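Local coordinates for protein predicted phosphatase, HAD family (Clostridium acetobutylicum, PDB 3MC1) that probably hydrolyses phosphate esters as a haloacid dehalogenase-type phosphatase, and carries a sodium ion in its aspartate-lined metal site, at residues A[29-33]-A[34-38]; A[59-62]-A[63-67]; A[66-69]-A[70-74]; A[142-145]-A[146-150]. All coordinates share one frame; numbering follows the deposited sequence.

Interaction 1. Residues A[29-33]-A[34-38]; sequences SLNKF and DIQVE
Leu30 and Ile35 are joined by the backbone where the helix 19-31 runs out: Ile35 N donates to Leu30 O at 3.0 Å, while Asp34 N makes a weak bond back to Asn31 O. Asp34 allows the chain to turn back this way by taking a positive phi of 62°. The carbonyl of Leu30 does double duty, since Phe33 N also donates to its O atom, at 2.7 Å. The two N-H groups arrive from opposite faces of the carbonyl plane, Ile35 N lying well above it rather than on a lone pair.

The side chains of Leu30, Phe33, Ile35 and Val37 add apolar packing. Leu30 and Ile35 meet close to the main chain, CB of Leu30 lying 3.9 Å from CB of Ile35. Further out, Leu30 sends CD1 to CG1 of Val37 at 3.9 Å, the two side chains crossing at about a right angle. Ile35 is flanked on another side by Phe33, whose CB touches Ile35 CG1 at 3.8 Å. With CG1 set beside its own backbone N (chi1 -60°), Ile35 carries CD1 between Phe33 CB and Leu30 CD2. The Phe33 ring itself leads away from the turn; Ser29 OG lies at its edge in the ring plane, and that hydroxyl is bonded to Ala69 O on helix 63-81. Tyr59 and Phe61 add aromatic packing against Ile35.

The paired backbone bonds, the positive phi at Asp34 and the apolar contact of Leu30 with Ile35 make this a Schellman motif, closing the C-terminal end of helix 19-31 before the chain enters the following loop.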
loop_
_atom_site.group_PDB
_atom_site.type_symbol
_atom_site.label_atom_id
_atom_site.label_comp_id
_atom_site.label_asym_id
_atom_site.label_seq_id
_atom_site.Cartn_x
_atom_site.Cartn_y
_atom_site.Cartn_z
ATOM N N SER A 29 -16.885 5.938 -9.538
ATOM C CA SER A 29 -16.628 7.370 -9.429
ATOM C C SER A 29 -16.537 8.055 -10.794
ATOM O O SER A 29 -17.148 9.102 -11.012
ATOM C CB SER A 29 -15.326 7.611 -8.662
ATOM O OG SER A 29 -15.021 8.992 -8.612
ATOM N N LEU A 30 -15.771 7.461 -11.702
ATOM C CA LEU A 30 -15.587 8.028 -13.033
ATOM C C LEU A 30 -16.897 8.084 -13.811
ATOM O O LEU A 30 -17.155 9.053 -14.526
ATOM C CB LEU A 30 -14.556 7.215 -13.818
ATOM C CG LEU A 30 -13.123 7.228 -13.278
ATOM C CD1 LEU A 30 -12.271 6.261 -14.080
ATOM C CD2 LEU A 30 -12.550 8.636 -13.351
ATOM N N ASN A 31 -17.714 7.044 -13.667
ATOM C CA ASN A 31 -19.001 6.979 -14.355
ATOM C C ASN A 31 -19.911 8.132 -13.944
ATOM O O ASN A 31 -20.813 8.508 -14.690
ATOM C CB ASN A 31 -19.691 5.643 -14.069
ATOM C CG ASN A 31 -19.046 4.487 -14.811
ATOM O OD1 ASN A 31 -18.000 4.647 -15.443
ATOM N ND2 ASN A 31 -19.663 3.314 -14.731
ATOM N N LYS A 32 -19.674 8.682 -12.755
ATOM C CA LYS A 32 -20.456 9.812 -12.264
ATOM C C LYS A 32 -20.049 11.070 -13.031
ATOM O O LYS A 32 -20.736 12.085 -12.990
ATOM C CB LYS A 32 -20.205 10.033 -10.769
ATOM C CG LYS A 32 -20.775 8.965 -9.864
ATOM C CD LYS A 32 -22.276 8.854 -10.052
ATOM C CE LYS A 32 -22.903 8.057 -8.935
ATOM N NZ LYS A 32 -22.680 8.750 -7.641
ATOM N N PHE A 33 -18.914 10.993 -13.715
ATOM C CA PHE A 33 -18.409 12.113 -14.499
ATOM C C PHE A 33 -18.656 11.785 -15.963
ATOM O O PHE A 33 -18.111 12.426 -16.867
ATOM C CB PHE A 33 -16.912 12.303 -14.240
ATOM C CG PHE A 33 -16.595 12.764 -12.846
ATOM C CD1 PHE A 33 -16.832 14.078 -12.464
ATOM C CD2 PHE A 33 -16.075 11.879 -11.906
ATOM C CE1 PHE A 33 -16.556 14.504 -11.162
ATOM C CE2 PHE A 33 -15.798 12.298 -10.607
ATOM C CZ PHE A 33 -16.038 13.610 -10.234
ATOM N N ASP A 34 -19.496 10.774 -16.171
ATOM C CA ASP A 34 -19.851 10.298 -17.498
ATOM C C ASP A 34 -18.632 9.764 -18.235
ATOM O O ASP A 34 -18.588 9.733 -19.465
ATOM C CB ASP A 34 -20.538 11.408 -18.298
ATOM C CG ASP A 34 -21.884 11.803 -17.702
ATOM O OD1 ASP A 34 -21.910 12.507 -16.669
ATOM O OD2 ASP A 34 -22.922 11.395 -18.263
ATOM N N ILE A 35 -17.641 9.341 -17.460
ATOM C CA ILE A 35 -16.423 8.770 -18.011
ATOM C C ILE A 35 -16.600 7.260 -17.948
ATOM O O ILE A 35 -16.770 6.686 -16.873
ATOM C CB ILE A 35 -15.183 9.162 -17.181
ATOM C CG1 ILE A 35 -15.028 10.682 -17.174
ATOM C CG2 ILE A 35 -13.945 8.489 -17.746
ATOM C CD1 ILE A 35 -13.835 11.175 -16.388
ATOM N N GLN A 36 -16.576 6.616 -19.104
ATOM C CA GLN A 36 -16.744 5.178 -19.146
ATOM C C GLN A 36 -15.368 4.530 -19.223
ATOM O O GLN A 36 -14.400 5.162 -19.653
ATOM C CB GLN A 36 -17.583 4.786 -20.367
ATOM C CG GLN A 36 -18.907 5.547 -20.490
ATOM C CD GLN A 36 -19.803 5.400 -19.265
ATOM O OE1 GLN A 36 -20.166 4.287 -18.869
ATOM N NE2 GLN A 36 -20.169 6.526 -18.663
ATOM N N VAL A 37 -15.273 3.281 -18.781
ATOM C CA VAL A 37 -14.005 2.564 -18.834
ATOM C C VAL A 37 -14.291 1.194 -19.447
ATOM O O VAL A 37 -15.206 0.486 -19.011
ATOM C CB VAL A 37 -13.365 2.422 -17.411
ATOM C CG1 VAL A 37 -13.710 3.641 -16.565
ATOM C CG2 VAL A 37 -13.817 1.141 -16.733
ATOM N N GLU A 38 -13.526 0.829 -20.473
ATOM C CA GLU A 38 -13.732 -0.454 -21.140
ATOM C C GLU A 38 -13.651 -1.622 -20.157
ATOM O O GLU A 38 -14.588 -2.414 -20.045
ATOM C CB GLU A 38 -12.719 -0.645 -22.281
ATOM C CG GLU A 38 -11.274 -0.910 -21.855
ATOM C CD GLU A 38 -10.563 0.320 -21.328
ATOM O OE1 GLU A 38 -11.002 0.884 -20.300
ATOM O OE2 GLU A 38 -9.555 0.724 -21.947
#

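Interaction 2. Residues A[59-62]-A[63-67]; sequences YNFD and EETAT
Asp62 is the N-cap of helix 63-81, and its OD1 takes two donors from Thr65: the backbone N at 2.7 Å and the hydroxyl OG1 at 2.9 Å. The N-H comes in almost in line with the C-O bond of the carboxylate and is nearly straight, at 164°. The hydroxyl approaches from well above the carboxylate plane. Asp62 reaches this position with CG lodged between its own backbone N and carbonyl carbon (chi1 59°), which folds the carboxylate over the first turn of the helix, where it meets the amide of Thr65. The helical pattern itself begins at the same residue, Ala66 N donating to Asp62 O at 2.9 Å.

The other branch of Thr65 turns to Phe61. Its methyl CG2 lies over one face of the ring, 3.8 Å from the centroid, in a CH-pi contact displaced toward the rim; Tyr59 CB covers the opposite face. Phe61 CB also packs on Ala66 CB, at 4.1 Å.

Farther out, the ring of Phe61 meets that of Phe33 and packs on Ile35, both at the turn that ends helix 19-31, and on Phe55 of helix 51-59. Glu63 is tied to helix 51-59 by a salt bridge to Lys52. Glu64 brings a second acidic group near the cap, with its carboxylate turned 28° from that of Asp62. One turn on, Thr67 OG1 donates to Glu63 O at 2.9 Å, from above the plane of that carbonyl.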
loop_
_atom_site.group_PDB
_atom_site.type_symbol
_atom_site.label_atom_id
_atom_site.label_comp_id
_atom_site.label_asym_id
_atom_site.label_seq_id
_atom_site.Cartn_x
_atom_site.Cartn_y
_atom_site.Cartn_z
ATOM N N TYR A 59 -6.814 11.898 -15.155
ATOM C CA TYR A 59 -8.029 12.538 -15.642
ATOM C C TYR A 59 -7.965 14.054 -15.567
ATOM O O TYR A 59 -8.975 14.739 -15.705
ATOM C CB TYR A 59 -9.239 11.992 -14.873
ATOM C CG TYR A 59 -9.493 10.546 -15.218
ATOM C CD1 TYR A 59 -10.166 10.204 -16.389
ATOM C CD2 TYR A 59 -8.950 9.514 -14.446
ATOM C CE1 TYR A 59 -10.285 8.876 -16.794
ATOM C CE2 TYR A 59 -9.062 8.177 -14.846
ATOM C CZ TYR A 59 -9.729 7.871 -16.025
ATOM O OH TYR A 59 -9.814 6.566 -16.460
ATOM N N ASN A 60 -6.756 14.561 -15.359
ATOM C CA ASN A 60 -6.495 15.992 -15.286
ATOM C C ASN A 60 -7.426 16.790 -14.386
ATOM O O ASN A 60 -7.613 17.984 -14.604
ATOM C CB ASN A 60 -6.515 16.601 -16.691
ATOM C CG ASN A 60 -5.479 15.977 -17.611
ATOM O OD1 ASN A 60 -4.298 15.877 -17.262
ATOM N ND2 ASN A 60 -5.915 15.560 -18.798
ATOM N N PHE A 61 -8.013 16.145 -13.382
ATOM C CA PHE A 61 -8.900 16.855 -12.463
ATOM C C PHE A 61 -8.075 17.825 -11.638
ATOM O O PHE A 61 -6.873 17.623 -11.448
ATOM C CB PHE A 61 -9.590 15.893 -11.488
ATOM C CG PHE A 61 -10.660 15.039 -12.106
ATOM C CD1 PHE A 61 -11.380 15.479 -13.218
ATOM C CD2 PHE A 61 -10.998 13.818 -11.528
ATOM C CE1 PHE A 61 -12.424 14.712 -13.742
ATOM C CE2 PHE A 61 -12.039 13.043 -12.042
ATOM C CZ PHE A 61 -12.754 13.490 -13.148
ATOM N N ASP A 62 -8.708 18.886 -11.153
ATOM C CA ASP A 62 -7.987 19.818 -10.307
ATOM C C ASP A 62 -8.174 19.316 -8.882
ATOM O O ASP A 62 -8.872 18.323 -8.659
ATOM C CB ASP A 62 -8.506 21.264 -10.453
ATOM C CG ASP A 62 -9.982 21.418 -10.111
ATOM O OD1 ASP A 62 -10.497 20.682 -9.247
ATOM O OD2 ASP A 62 -10.628 22.309 -10.700
ATOM N N GLU A 63 -7.550 19.992 -7.930
ATOM C CA GLU A 63 -7.632 19.610 -6.526
ATOM C C GLU A 63 -9.063 19.318 -6.066
ATOM O O GLU A 63 -9.367 18.211 -5.623
ATOM C CB GLU A 63 -7.044 20.725 -5.662
ATOM C CG GLU A 63 -6.682 20.313 -4.247
ATOM C CD GLU A 63 -5.428 19.462 -4.193
ATOM O OE1 GLU A 63 -4.413 19.852 -4.811
ATOM O OE2 GLU A 63 -5.450 18.411 -3.522
ATOM N N GLU A 64 -9.935 20.318 -6.176
ATOM C CA GLU A 64 -11.328 20.187 -5.748
ATOM C C GLU A 64 -12.138 19.114 -6.482
ATOM O O GLU A 64 -12.953 18.423 -5.868
ATOM C CB GLU A 64 -12.038 21.545 -5.866
ATOM C CG GLU A 64 -12.246 22.022 -7.297
ATOM C CD GLU A 64 -12.858 23.416 -7.379
ATOM O OE1 GLU A 64 -13.906 23.657 -6.733
ATOM O OE2 GLU A 64 -12.288 24.269 -8.098
ATOM N N THR A 65 -11.925 18.975 -7.787
ATOM C CA THR A 65 -12.654 17.975 -8.564
ATOM C C THR A 65 -12.205 16.563 -8.193
ATOM O O THR A 65 -13.013 15.629 -8.159
ATOM C CB THR A 65 -12.448 18.162 -10.077
ATOM O OG1 THR A 65 -12.813 19.494 -10.453
ATOM C CG2 THR A 65 -13.316 17.182 -10.849
ATOM N N ALA A 66 -10.911 16.411 -7.927
ATOM C CA ALA A 66 -10.366 15.115 -7.547
ATOM C C ALA A 66 -10.945 14.743 -6.189
ATOM O O ALA A 66 -11.206 13.572 -5.905
ATOM C CB ALA A 66 -8.841 15.181 -7.478
ATOM N N THR A 67 -11.156 15.752 -5.354
ATOM C CA THR A 67 -11.713 15.530 -4.029
ATOM C C THR A 67 -13.147 15.025 -4.121
ATOM O O THR A 67 -13.581 14.207 -3.308
ATOM C CB THR A 67 -11.680 16.817 -3.201
ATOM O OG1 THR A 67 -10.320 17.220 -3.016
ATOM C CG2 THR A 67 -12.323 16.592 -1.844
#

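Interaction 3. Residues A[66-69]-A[70-74]; sequences ATVA and IDYYR
Tyr72 lies alongside Val68, one helical turn earlier in helix 63-81, the two side chains pointing the same way. The ring can be followed outward over that turn. CB of Tyr72 stands 3.7 Å from Ala69 O. Because the side chain leaves with CG beside the backbone N (chi1 -69°), the ring is swung back over the preceding turn, and CG comes 3.8 Å from Val68 O. CD2 keeps to the same carbonyl, which sits over one face of the ring, displaced toward the rim. At CE2 the partner changes: Val68 CG1 is 3.6 Å away, the closest side-chain approach of the pair. CZ remains on that methyl at 3.8 Å, and OH ends 3.9 Å from the same Val68 CG1. Val68 offers this branch by holding CG1 anti to its backbone N, chi1 171°.

Beneath the pair, Tyr72 N donates to Val68 O at 3.1 Å, in the carbonyl plane, so a single carbonyl serves the helix bond and underlies the ring. Ile70 hugs the backbone in a similar way, its CG1 resting 3.1 Å from Ala66 O. Its CG2 covers one face of the Arg74 guanidinium, over the centre, and Arg74 NH1 is bonded to Leu137 O. Tyr72 has further company from helix 19-31, touching Ser29 and making a cation-pi contact with Lys32.

The Val68-Tyr72 pair is i to i+4 packing along a regular alpha-helix. Helix 63-81 belongs to an all-helical bundle with helices 19-31 and 51-59, consistent with the helical cap inserted into the core of many haloacid dehalogenase-family phosphatases.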
loop_
_atom_site.group_PDB
_atom_site.type_symbol
_atom_site.label_atom_id
_atom_site.label_comp_id
_atom_site.label_asym_id
_atom_site.label_seq_id
_atom_site.Cartn_x
_atom_site.Cartn_y
_atom_site.Cartn_z
ATOM N N ALA A 66 -10.911 16.411 -7.927
ATOM C CA ALA A 66 -10.366 15.115 -7.547
ATOM C C ALA A 66 -10.945 14.743 -6.189
ATOM O O ALA A 66 -11.206 13.572 -5.905
ATOM C CB ALA A 66 -8.841 15.181 -7.478
ATOM N N THR A 67 -11.156 15.752 -5.354
ATOM C CA THR A 67 -11.713 15.530 -4.029
ATOM C C THR A 67 -13.147 15.025 -4.121
ATOM O O THR A 67 -13.581 14.207 -3.308
ATOM C CB THR A 67 -11.680 16.817 -3.201
ATOM O OG1 THR A 67 -10.320 17.220 -3.016
ATOM C CG2 THR A 67 -12.323 16.592 -1.844
ATOM N N VAL A 68 -13.879 15.515 -5.118
ATOM C CA VAL A 68 -15.262 15.094 -5.315
ATOM C C VAL A 68 -15.245 13.647 -5.772
ATOM O O VAL A 68 -16.031 12.821 -5.294
ATOM C CB VAL A 68 -15.972 15.955 -6.391
ATOM C CG1 VAL A 68 -17.336 15.352 -6.726
ATOM C CG2 VAL A 68 -16.139 17.377 -5.886
ATOM N N ALA A 69 -14.335 13.358 -6.701
ATOM C CA ALA A 69 -14.168 12.022 -7.245
ATOM C C ALA A 69 -13.801 11.026 -6.142
ATOM O O ALA A 69 -14.248 9.877 -6.157
ATOM C CB ALA A 69 -13.086 12.034 -8.315
ATOM N N ILE A 70 -12.982 11.470 -5.193
ATOM C CA ILE A 70 -12.568 10.608 -4.089
ATOM C C ILE A 70 -13.782 10.259 -3.235
ATOM O O ILE A 70 -13.927 9.126 -2.781
ATOM C CB ILE A 70 -11.481 11.303 -3.224
ATOM C CG1 ILE A 70 -10.161 11.341 -4.001
ATOM C CG2 ILE A 70 -11.306 10.571 -1.898
ATOM C CD1 ILE A 70 -9.046 12.151 -3.321
ATOM N N ASP A 71 -14.670 11.229 -3.032
ATOM C CA ASP A 71 -15.869 10.973 -2.242
ATOM C C ASP A 71 -16.796 9.956 -2.897
ATOM O O ASP A 71 -17.361 9.107 -2.205
ATOM C CB ASP A 71 -16.620 12.276 -1.967
ATOM C CG ASP A 71 -15.897 13.151 -0.977
ATOM O OD1 ASP A 71 -15.304 12.593 -0.029
ATOM O OD2 ASP A 71 -15.923 14.388 -1.129
ATOM N N TYR A 72 -16.962 10.029 -4.220
ATOM C CA TYR A 72 -17.817 9.064 -4.914
ATOM C C TYR A 72 -17.197 7.680 -4.754
ATOM O O TYR A 72 -17.885 6.694 -4.501
ATOM C CB TYR A 72 -17.923 9.368 -6.410
ATOM C CG TYR A 72 -18.691 10.616 -6.762
ATOM C CD1 TYR A 72 -19.837 10.979 -6.058
ATOM C CD2 TYR A 72 -18.288 11.422 -7.827
ATOM C CE1 TYR A 72 -20.563 12.119 -6.405
ATOM C CE2 TYR A 72 -19.002 12.559 -8.184
ATOM C CZ TYR A 72 -20.138 12.904 -7.466
ATOM O OH TYR A 72 -20.835 14.043 -7.802
ATOM N N TYR A 73 -15.886 7.624 -4.939
ATOM C CA TYR A 73 -15.133 6.388 -4.807
ATOM C C TYR A 73 -15.467 5.771 -3.450
ATOM O O TYR A 73 -15.814 4.593 -3.361
ATOM C CB TYR A 73 -13.638 6.710 -4.887
ATOM C CG TYR A 73 -12.700 5.582 -4.504
ATOM C CD1 TYR A 73 -12.003 4.880 -5.478
ATOM C CD2 TYR A 73 -12.459 5.265 -3.157
ATOM C CE1 TYR A 73 -11.077 3.897 -5.133
ATOM C CE2 TYR A 73 -11.540 4.276 -2.800
ATOM C CZ TYR A 73 -10.850 3.602 -3.794
ATOM O OH TYR A 73 -9.904 2.661 -3.466
ATOM N N ARG A 74 -15.386 6.583 -2.398
ATOM C CA ARG A 74 -15.652 6.094 -1.048
ATOM C C ARG A 74 -17.080 5.648 -0.775
ATOM O O ARG A 74 -17.290 4.755 0.039
ATOM C CB ARG A 74 -15.205 7.130 -0.023
ATOM C CG ARG A 74 -13.682 7.227 0.043
ATOM C CD ARG A 74 -13.219 8.384 0.896
ATOM N NE ARG A 74 -11.762 8.476 0.933
ATOM C CZ ARG A 74 -11.098 9.485 1.487
ATOM N NH1 ARG A 74 -11.765 10.486 2.045
ATOM N NH2 ARG A 74 -9.773 9.495 1.487
#

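Interaction 4. Residues A[142-145]-A[146-150]; sequences STKE and DVIRY
Thr143 and Asp146 face each other at the start of helix 144-155, where Thr143 is the N-cap. Its OG1 accepts a weak capping bond from Asp146 N at 3.4 Å. Thr143 holds that hydroxyl between its backbone N and carbonyl carbon (chi1 61°), and the side chain of Asp146 crosses it obliquely. The carboxylate of Asp146 bends back toward the N-terminal end, where one water links it to the preceding loop: the water donates to Asp146 OD2 at 2.6 Å and accepts from Ser142 N.

On the next flank, Glu145 and Arg149 run side by side in the same direction, a turn apart. Their salt bridge is long, with Glu145 OE2 3.4 Å from Arg149 NH2. The acid comes to the edge of the guanidinium, near its plane, but the two planes are 63° apart, so the groups do not pair flat. Arg149 NH2 has a stronger partner in Lys177 O. Glu145 and Asp146 hold their carboxylate planes nearly parallel, 7° apart, bringing two like charges close; Arg149 and the helix N terminus probably offset the repulsion.

Lys144 and Ile148 lie on the side turned to the sheet, both touching Met164 of strand 162-166, while Val147 touches Val133 of strand 131-135. NZ of Lys144 makes a salt bridge to Asp171 and a long, weak ion pair with Asp10, one of the sodium ligands, a placement consistent with the active-site lysine of the haloacid dehalogenase family. Lys144 is bent at three successive torsions, and its CG lies 3.8 Å from Ile148 CD1.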
loop_
_atom_site.group_PDB
_atom_site.type_symbol
_atom_site.label_atom_id
_atom_site.label_comp_id
_atom_site.label_asym_id
_atom_site.label_seq_id
_atom_site.Cartn_x
_atom_site.Cartn_y
_atom_site.Cartn_z
ATOM N N SER A 142 -0.824 11.800 3.502
ATOM C CA SER A 142 -1.154 10.732 2.566
ATOM C C SER A 142 -0.069 10.198 1.635
ATOM O O SER A 142 -0.183 9.061 1.175
ATOM C CB SER A 142 -2.372 11.139 1.726
ATOM O OG SER A 142 -2.109 12.304 0.970
ATOM N N THR A 143 0.968 10.977 1.330
ATOM C CA THR A 143 2.006 10.446 0.440
ATOM C C THR A 143 2.793 9.376 1.183
ATOM O O THR A 143 2.874 9.396 2.410
ATOM C CB THR A 143 2.981 11.541 -0.076
ATOM O OG1 THR A 143 3.662 12.149 1.025
ATOM C CG2 THR A 143 2.214 12.611 -0.866
ATOM N N LYS A 144 3.357 8.433 0.435
ATOM C CA LYS A 144 4.121 7.341 1.018
ATOM C C LYS A 144 5.233 7.852 1.935
ATOM O O LYS A 144 5.424 7.342 3.040
ATOM C CB LYS A 144 4.693 6.465 -0.107
ATOM C CG LYS A 144 5.262 5.129 0.343
ATOM C CD LYS A 144 4.264 4.292 1.148
ATOM C CE LYS A 144 2.929 4.104 0.424
ATOM N NZ LYS A 144 3.067 3.567 -0.964
ATOM N N GLU A 145 5.961 8.862 1.474
ATOM C CA GLU A 145 7.038 9.448 2.266
ATOM C C GLU A 145 6.522 9.965 3.603
ATOM O O GLU A 145 7.111 9.711 4.647
ATOM C CB GLU A 145 7.679 10.618 1.524
ATOM C CG GLU A 145 8.559 11.479 2.420
ATOM C CD GLU A 145 9.005 12.764 1.752
ATOM O OE1 GLU A 145 8.129 13.528 1.296
ATOM O OE2 GLU A 145 10.227 13.012 1.689
ATOM N N ASP A 146 5.412 10.692 3.566
ATOM C CA ASP A 146 4.862 11.272 4.788
ATOM C C ASP A 146 4.285 10.259 5.771
ATOM O O ASP A 146 4.382 10.449 6.981
ATOM C CB ASP A 146 3.801 12.329 4.450
ATOM C CG ASP A 146 4.361 13.501 3.633
ATOM O OD1 ASP A 146 5.602 13.669 3.580
ATOM O OD2 ASP A 146 3.549 14.267 3.054
ATOM N N VAL A 147 3.683 9.183 5.272
ATOM C CA VAL A 147 3.112 8.189 6.172
ATOM C C VAL A 147 4.213 7.343 6.811
ATOM O O VAL A 147 4.140 6.995 7.993
ATOM C CB VAL A 147 2.094 7.284 5.430
ATOM C CG1 VAL A 147 1.619 6.162 6.337
ATOM C CG2 VAL A 147 0.902 8.124 4.988
ATOM N N ILE A 148 5.241 7.019 6.033
ATOM C CA ILE A 148 6.346 6.241 6.573
ATOM C C ILE A 148 7.037 7.079 7.665
ATOM O O ILE A 148 7.343 6.578 8.744
ATOM C CB ILE A 148 7.366 5.874 5.465
ATOM C CG1 ILE A 148 6.766 4.801 4.543
ATOM C CG2 ILE A 148 8.667 5.384 6.099
ATOM C CD1 ILE A 148 7.593 4.495 3.276
ATOM N N ARG A 149 7.257 8.361 7.377
ATOM C CA ARG A 149 7.915 9.257 8.325
ATOM C C ARG A 149 7.124 9.376 9.624
ATOM O O ARG A 149 7.705 9.390 10.705
ATOM C CB ARG A 149 8.099 10.651 7.706
ATOM C CG ARG A 149 9.025 11.562 8.508
ATOM C CD ARG A 149 9.261 12.898 7.814
ATOM N NE ARG A 149 9.717 12.749 6.433
ATOM C CZ ARG A 149 10.879 12.211 6.076
ATOM N NH1 ARG A 149 11.714 11.763 7.003
ATOM N NH2 ARG A 149 11.211 12.131 4.791
ATOM N N TYR A 150 5.801 9.469 9.516
ATOM C CA TYR A 150 4.948 9.584 10.693
ATOM C C TYR A 150 4.925 8.267 11.458
ATOM O O TYR A 150 4.921 8.259 12.680
ATOM C CB TYR A 150 3.518 9.975 10.295
ATOM C CG TYR A 150 2.605 10.255 11.477
ATOM C CD1 TYR A 150 2.865 11.308 12.358
ATOM C CD2 TYR A 150 1.496 9.457 11.724
ATOM C CE1 TYR A 150 2.033 11.552 13.463
ATOM C CE2 TYR A 150 0.665 9.687 12.819
ATOM C CZ TYR A 150 0.934 10.733 13.685
ATOM O OH TYR A 150 0.100 10.943 14.768
HETATM O O HOH W 1 1.091 13.677 2.590
#

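Overall arrangement
From the N terminus, interaction 1 closes the turn that ends helix 19-31, interaction 2 opens helix 63-81, and interaction 3 continues it, sharing Ala66 and Thr67 with interaction 2. Interaction 1 precedes this overlapping pair and interaction 4 follows it; none crosses another. The first three touch in space: Leu30 meets Tyr59 at the end of helix 51-59, and Phe33 meets Ala69 and Tyr72 on helix 63-81, bringing the three helices together. Interaction 4 stands apart, its nearest atoms about 8 Å from interactions 2 and 3 and about 16 Å from interaction 1. It starts the helix crossing between strands 131-135 and 162-166 of the parallel sheet, beside the metal site.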